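Local coordinates for MFP2B (Ascaris suum, PDB 2BJR), which probably enhances polymerisation of the major sperm protein (MSP) in the amoeboid motility of nematode sperm, and binds a zinc ion, at residues Ser99-Phe102 / Asp103-Lys107; Asp285-Pro288 / Phe289-Ala293. All blocks are in the same frame, centred on the assembly; numbering follows the deposited sequence.

Interaction 1. Residues Ser99-Phe102 / Asp103-Lys107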
ATOM      1  N   SER A  99       3.882 -14.023 -19.774  1.00 26.97           N
ATOM      2  CA  SER A  99       4.582 -14.705 -20.861  1.00 28.69           C
ATOM      3  C   SER A  99       5.731 -15.573 -20.361  1.00 29.51           C
ATOM      4  O   SER A  99       6.150 -16.476 -21.077  1.00 31.21           O
ATOM      5  CB  SER A  99       5.088 -13.708 -21.917  1.00 28.37           C
ATOM      6  OG  SER A  99       6.014 -12.797 -21.337  1.00 29.55           O
ATOM      7  N   ASP A 100       6.214 -15.320 -19.145  1.00 29.06           N
ATOM      8  CA  ASP A 100       7.351 -16.052 -18.570  1.00 30.02           C
ATOM      9  C   ASP A 100       6.959 -17.243 -17.715  1.00 29.22           C
ATOM     10  O   ASP A 100       7.845 -17.849 -17.068  1.00 30.40           O
ATOM     11  CB  ASP A 100       8.222 -15.106 -17.722  1.00 29.98           C
ATOM     12  CG  ASP A 100       9.034 -14.141 -18.569  1.00 33.48           C
ATOM     13  OD1 ASP A 100       9.290 -14.481 -19.759  1.00 33.60           O
ATOM     14  OD2 ASP A 100       9.438 -13.022 -18.117  1.00 35.20           O
ATOM     15  N   ARG A 101       5.672 -17.600 -17.673  1.00 28.38           N
ATOM     16  CA  ARG A 101       5.216 -18.599 -16.703  1.00 27.93           C
ATOM     17  C   ARG A 101       5.817 -19.991 -16.976  1.00 28.13           C
ATOM     18  O   ARG A 101       6.176 -20.698 -16.036  1.00 27.13           O
ATOM     19  CB  ARG A 101       3.687 -18.660 -16.645  1.00 27.99           C
ATOM     20  CG  ARG A 101       2.985 -19.042 -17.951  1.00 29.07           C
ATOM     21  CD  ARG A 101       1.476 -18.683 -17.943  1.00 30.30           C
ATOM     22  NE  ARG A 101       0.760 -19.167 -19.118  1.00 32.80           N
ATOM     23  CZ  ARG A 101       0.876 -18.677 -20.358  1.00 34.71           C
ATOM     24  NH1 ARG A 101       1.699 -17.686 -20.644  1.00 34.20           N
ATOM     25  NH2 ARG A 101       0.158 -19.200 -21.335  1.00 38.45           N
ATOM     26  N   PHE A 102       5.983 -20.350 -18.248  1.00 29.60           N
ATOM     27  CA  PHE A 102       6.499 -21.693 -18.602  1.00 31.14           C
ATOM     28  C   PHE A 102       7.952 -21.839 -18.198  1.00 32.05           C
ATOM     29  O   PHE A 102       8.301 -22.801 -17.548  1.00 32.13           O
ATOM     30  CB  PHE A 102       6.278 -22.028 -20.086  1.00 32.03           C
ATOM     31  CG  PHE A 102       4.814 -22.007 -20.501  1.00 33.12           C
ATOM     32  CD1 PHE A 102       4.362 -21.136 -21.486  1.00 37.68           C
ATOM     33  CD2 PHE A 102       3.895 -22.830 -19.863  1.00 38.15           C
ATOM     34  CE1 PHE A 102       3.008 -21.113 -21.854  1.00 38.50           C
ATOM     35  CE2 PHE A 102       2.541 -22.814 -20.219  1.00 38.54           C
ATOM     36  CZ  PHE A 102       2.099 -21.946 -21.203  1.00 38.76           C
ATOM     37  N   ASP A 103       8.777 -20.844 -18.511  1.00 33.03           N
ATOM     38  CA  ASP A 103      10.181 -20.829 -18.083  1.00 33.64           C
ATOM     39  C   ASP A 103      10.316 -20.900 -16.568  1.00 33.39           C
ATOM     40  O   ASP A 103      11.138 -21.636 -16.011  1.00 32.58           O
ATOM     41  CB  ASP A 103      10.853 -19.567 -18.613  1.00 33.88           C
ATOM     42  CG  ASP A 103      10.924 -19.552 -20.115  1.00 38.17           C
ATOM     43  OD1 ASP A 103      10.552 -20.587 -20.750  1.00 44.27           O
ATOM     44  OD2 ASP A 103      11.343 -18.566 -20.752  1.00 42.42           O
ATOM     45  N   LYS A 104       9.454 -20.164 -15.900  1.00 31.91           N
ATOM     46  CA  LYS A 104       9.469 -20.110 -14.467  1.00 32.80           C
ATOM     47  C   LYS A 104       9.038 -21.438 -13.857  1.00 32.09           C
ATOM     48  O   LYS A 104       9.638 -21.922 -12.909  1.00 32.28           O
ATOM     49  CB  LYS A 104       8.571 -18.972 -14.023  1.00 33.23           C
ATOM     50  CG  LYS A 104       8.930 -18.403 -12.740  1.00 36.49           C
ATOM     51  CD  LYS A 104      10.231 -17.554 -12.748  1.00 37.06           C
ATOM     52  CE  LYS A 104      10.544 -17.307 -11.301  1.00 38.26           C
ATOM     53  NZ  LYS A 104      11.930 -16.933 -10.978  1.00 37.59           N
HETATM   54  N   MSE A 105       8.028 -22.053 -14.418  1.00 31.79           N
HETATM   55  CA  MSE A 105       7.610 -23.358 -13.919  1.00 32.70           C
HETATM   56  C   MSE A 105       8.696 -24.421 -14.132  1.00 32.82           C
HETATM   57  O   MSE A 105       8.912 -25.261 -13.270  1.00 32.90           O
HETATM   58  CB  MSE A 105       6.302 -23.774 -14.590  1.00 32.93           C
HETATM   59  CG  MSE A 105       5.135 -23.030 -14.013  1.00 34.83           C
HETATM   60 SE   MSE A 105       3.469 -23.734 -14.857  1.00 48.02          SE
HETATM   61  CE  MSE A 105       3.508 -22.748 -16.467  1.00 39.81           C
ATOM     62  N   ASP A 106       9.381 -24.339 -15.257  1.00 33.44           N
ATOM     63  CA  ASP A 106      10.468 -25.263 -15.575  1.00 35.66           C
ATOM     64  C   ASP A 106      11.708 -25.104 -14.683  1.00 35.89           C
ATOM     65  O   ASP A 106      12.524 -26.017 -14.615  1.00 36.75           O
ATOM     66  CB  ASP A 106      10.885 -25.099 -17.046  1.00 35.99           C
ATOM     67  CG  ASP A 106       9.809 -25.575 -18.032  1.00 37.10           C
ATOM     68  OD1 ASP A 106       8.823 -26.272 -17.632  1.00 39.42           O
ATOM     69  OD2 ASP A 106       9.875 -25.277 -19.231  1.00 36.03           O
ATOM     70  N   LYS A 107      11.847 -23.956 -14.021  1.00 35.64           N
ATOM     71  CA  LYS A 107      12.924 -23.701 -13.073  1.00 35.06           C
ATOM     72  C   LYS A 107      12.457 -24.035 -11.675  1.00 33.89           C
ATOM     73  O   LYS A 107      13.190 -23.866 -10.696  1.00 31.99           O
ATOM     74  CB  LYS A 107      13.391 -22.246 -13.146  1.00 36.07           C
ATOM     75  CG  LYS A 107      14.322 -21.942 -14.323  1.00 40.07           C
ATOM     76  CD  LYS A 107      14.643 -20.443 -14.392  1.00 46.09           C
ATOM     77  CE  LYS A 107      15.179 -20.014 -15.744  1.00 49.22           C
ATOM     78  NZ  LYS A 107      15.187 -18.511 -15.845  1.00 52.44           N
TER
HETATM   79  O   HOH W   1       7.513 -18.862 -20.421  1.00 34.26           O
HETATM   80  O   HOH W   2      11.808 -16.273 -18.905  1.00 54.05           O
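Three i to i+4 backbone hydrogen bonds in succession, from the amides of K104, M105 and D106 to the carbonyls of D100, R101 and F102, wind residues 101-106 into a short alpha-helix. It follows directly on a 3-10 turn and lies at the surface, in the connection from strand 92-97 to strand 110-111. D100 holds the N-cap position, yet its carboxylate caps no amide. Instead, water 1 accepts the N-H of D103 (3.0 Å) and donates to S99 O, bridging the first turn. A second water donates to D103 OD2 and, weakly, to D100 OD1; the two carboxylate oxygens stay 4.7 Å apart, and the shared water probably eases their repulsion.

On another flank R101, F102 and M105 form a small cluster. The first torsion of R101 (chi1 61°) sets CG between its own N and C and over the centre of one face of the F102 ring, 4.1 Å above its plane. The extended chain beyond carries the guanidinium out to where F102 CE1 lies over its rim; its NH1 bonds to Y98 O. M105, a selenomethionine, runs alongside both side chains, and both R101 and M105 also touch M111 of strand 110-111. K104 turns away from the cluster to N94 and I96, ending in a salt bridge with E166. The bend of M105 at its last torsion (chi3 -82°) swings the terminal methyl back toward the preceding turn, where CE sits 3.4 Å from F102 CD2, approaching the ring obliquely.

Interaction 2. Residues Asp285-Pro288 / Phe289-Ala293; sequences DWKP and FPEAA
The aliphatic end of K287 (CD and CE) lies against the E291 carboxylate where strand 282-288 runs straight into the short helix 289-292. The K287 CB points toward that helix, and CG follows beside the backbone N (chi1 -60°). A bend at chi2 then brings CD over one face of the E291 carboxylate, 3.7 Å from OE2 and 3.8 Å from OE1. CE keeps to OE2, also at 3.7 Å. At the tip, NZ turns to D285 two residues back on the strand, making a 2.8 Å salt bridge to OD2 on its anti side, 31° out of the carboxylate plane. E291 OE2 remains 4.3 Å from NZ, but water 3 joins them, accepting from NZ and donating to OE2. W300 of the neighbouring strand 300-302 adds a cation-pi contact to K287.

This is a strand-to-helix junction in an antiparallel sheet, with P288 at the N-cap. Its carbonyl receives A292 N in a nearly straight bond (172°) lying in the carbonyl plane, and E291 N only weakly. F289 packs against I330 and V351, while A292 settles on V356 and C358 of strand 355-361. E291, extended beyond CG, runs alongside the P288 ring, with OE1 3.7 Å from P288 CD.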
ATOM      1  N   ASP A 285      14.050  13.225   3.893  1.00 19.49           N
ATOM      2  CA  ASP A 285      14.285  14.387   4.730  1.00 20.70           C
ATOM      3  C   ASP A 285      13.071  15.291   4.662  1.00 19.79           C
ATOM      4  O   ASP A 285      12.303  15.216   3.712  1.00 21.81           O
ATOM      5  CB  ASP A 285      15.461  15.171   4.153  1.00 21.48           C
ATOM      6  CG  ASP A 285      16.084  16.125   5.155  1.00 24.27           C
ATOM      7  OD1 ASP A 285      15.763  16.099   6.382  1.00 25.06           O
ATOM      8  OD2 ASP A 285      16.925  16.925   4.715  1.00 29.65           O
ATOM      9  N   TRP A 286      12.886  16.143   5.647  1.00 19.17           N
ATOM     10  CA  TRP A 286      11.737  17.036   5.681  1.00 18.36           C
ATOM     11  C   TRP A 286      12.240  18.355   5.192  1.00 19.79           C
ATOM     12  O   TRP A 286      13.286  18.814   5.668  1.00 19.76           O
ATOM     13  CB  TRP A 286      11.140  17.130   7.077  1.00 18.00           C
ATOM     14  CG  TRP A 286      10.596  15.811   7.539  1.00 18.21           C
ATOM     15  CD1 TRP A 286      11.315  14.724   7.988  1.00 20.08           C
ATOM     16  CD2 TRP A 286       9.232  15.433   7.587  1.00 15.20           C
ATOM     17  NE1 TRP A 286      10.464  13.701   8.322  1.00 18.18           N
ATOM     18  CE2 TRP A 286       9.177  14.100   8.078  1.00 17.80           C
ATOM     19  CE3 TRP A 286       8.038  16.069   7.252  1.00 16.85           C
ATOM     20  CZ2 TRP A 286       7.986  13.414   8.248  1.00 15.76           C
ATOM     21  CZ3 TRP A 286       6.850  15.359   7.420  1.00 15.36           C
ATOM     22  CH2 TRP A 286       6.844  14.058   7.950  1.00 15.10           C
ATOM     23  N   LYS A 287      11.556  18.919   4.207  1.00 20.79           N
ATOM     24  CA  LYS A 287      12.004  20.157   3.538  1.00 20.28           C
ATOM     25  C   LYS A 287      10.934  21.227   3.609  1.00 20.96           C
ATOM     26  O   LYS A 287       9.740  20.900   3.581  1.00 18.93           O
ATOM     27  CB  LYS A 287      12.316  19.886   2.069  1.00 20.98           C
ATOM     28  CG  LYS A 287      13.400  18.859   1.808  1.00 22.16           C
ATOM     29  CD  LYS A 287      14.767  19.391   2.374  1.00 26.16           C
ATOM     30  CE  LYS A 287      15.943  18.598   1.828  1.00 29.69           C
ATOM     31  NZ  LYS A 287      17.163  18.802   2.688  1.00 29.90           N
ATOM     32  N   PRO A 288      11.340  22.513   3.716  1.00 21.15           N
ATOM     33  CA  PRO A 288      10.391  23.618   3.707  1.00 21.45           C
ATOM     34  C   PRO A 288       9.583  23.556   2.449  1.00 19.98           C
ATOM     35  O   PRO A 288      10.099  23.181   1.392  1.00 19.36           O
ATOM     36  CB  PRO A 288      11.292  24.893   3.778  1.00 21.66           C
ATOM     37  CG  PRO A 288      12.561  24.418   4.453  1.00 22.83           C
ATOM     38  CD  PRO A 288      12.729  23.000   3.883  1.00 21.36           C
ATOM     39  N   PHE A 289       8.322  23.923   2.574  1.00 21.15           N
ATOM     40  CA  PHE A 289       7.368  23.811   1.495  1.00 20.00           C
ATOM     41  C   PHE A 289       7.875  24.423   0.139  1.00 20.33           C
ATOM     42  O   PHE A 289       7.697  23.811  -0.909  1.00 20.75           O
ATOM     43  CB  PHE A 289       6.022  24.404   1.928  1.00 20.06           C
ATOM     44  CG  PHE A 289       4.944  24.255   0.906  1.00 20.22           C
ATOM     45  CD1 PHE A 289       3.989  23.241   1.010  1.00 18.64           C
ATOM     46  CD2 PHE A 289       4.832  25.140  -0.159  1.00 22.34           C
ATOM     47  CE1 PHE A 289       2.990  23.109   0.079  1.00 20.17           C
ATOM     48  CE2 PHE A 289       3.813  24.984  -1.112  1.00 22.98           C
ATOM     49  CZ  PHE A 289       2.913  23.952  -0.997  1.00 22.48           C
ATOM     50  N   PRO A 290       8.453  25.618   0.132  1.00 21.59           N
ATOM     51  CA  PRO A 290       8.908  26.187  -1.144  1.00 21.94           C
ATOM     52  C   PRO A 290      10.009  25.399  -1.816  1.00 22.18           C
ATOM     53  O   PRO A 290      10.070  25.371  -3.034  1.00 23.52           O
ATOM     54  CB  PRO A 290       9.339  27.612  -0.763  1.00 22.68           C
ATOM     55  CG  PRO A 290       8.658  27.874   0.543  1.00 22.18           C
ATOM     56  CD  PRO A 290       8.640  26.559   1.250  1.00 22.18           C
ATOM     57  N   GLU A 291      10.855  24.737  -1.036  1.00 21.99           N
ATOM     58  CA  GLU A 291      11.855  23.852  -1.584  1.00 22.09           C
ATOM     59  C   GLU A 291      11.223  22.552  -2.094  1.00 22.21           C
ATOM     60  O   GLU A 291      11.504  22.099  -3.209  1.00 20.73           O
ATOM     61  CB  GLU A 291      12.947  23.599  -0.543  1.00 22.61           C
ATOM     62  CG  GLU A 291      14.068  22.730  -1.062  1.00 24.78           C
ATOM     63  CD  GLU A 291      15.140  22.421  -0.028  1.00 26.53           C
ATOM     64  OE1 GLU A 291      15.129  22.998   1.089  1.00 27.48           O
ATOM     65  OE2 GLU A 291      15.983  21.575  -0.358  1.00 29.57           O
ATOM     66  N   ALA A 292      10.324  21.989  -1.292  1.00 21.99           N
ATOM     67  CA  ALA A 292       9.584  20.799  -1.689  1.00 22.93           C
ATOM     68  C   ALA A 292       8.853  20.973  -3.008  1.00 22.67           C
ATOM     69  O   ALA A 292       8.748  20.049  -3.780  1.00 21.20           O
ATOM     70  CB  ALA A 292       8.586  20.391  -0.563  1.00 23.21           C
ATOM     71  N   ALA A 293       8.363  22.170  -3.264  1.00 24.85           N
ATOM     72  CA  ALA A 293       7.606  22.482  -4.480  1.00 25.66           C
ATOM     73  C   ALA A 293       8.425  22.503  -5.787  1.00 27.00           C
ATOM     74  O   ALA A 293       7.843  22.589  -6.865  1.00 28.15           O
ATOM     75  CB  ALA A 293       6.877  23.798  -4.305  1.00 26.28           C
TER
HETATM   76  O   HOH W   3      18.101  20.776   0.955  1.00 37.81           O

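How the interactions relate
Interactions 1 and 2 are separate local contacts, one in each of the protein's two cytosolic motility protein regions, the first near the start of the chain and the second in its later half. Their centres are 46 Å apart and their nearest atoms about 34 Å, so the two make no direct contact. Each involves a short helix in a chain built largely on antiparallel sheets, with little helix, but the settings differ: 99-107 is a surface helix following a 3-10 turn, whereas 285-293 is partly buried and continues directly from a sheet strand. A water takes part in each, though in interaction 1 one of the bonds between carboxylates and water is weak. Neither reaches the zinc site of H86, C174, C176 and C179.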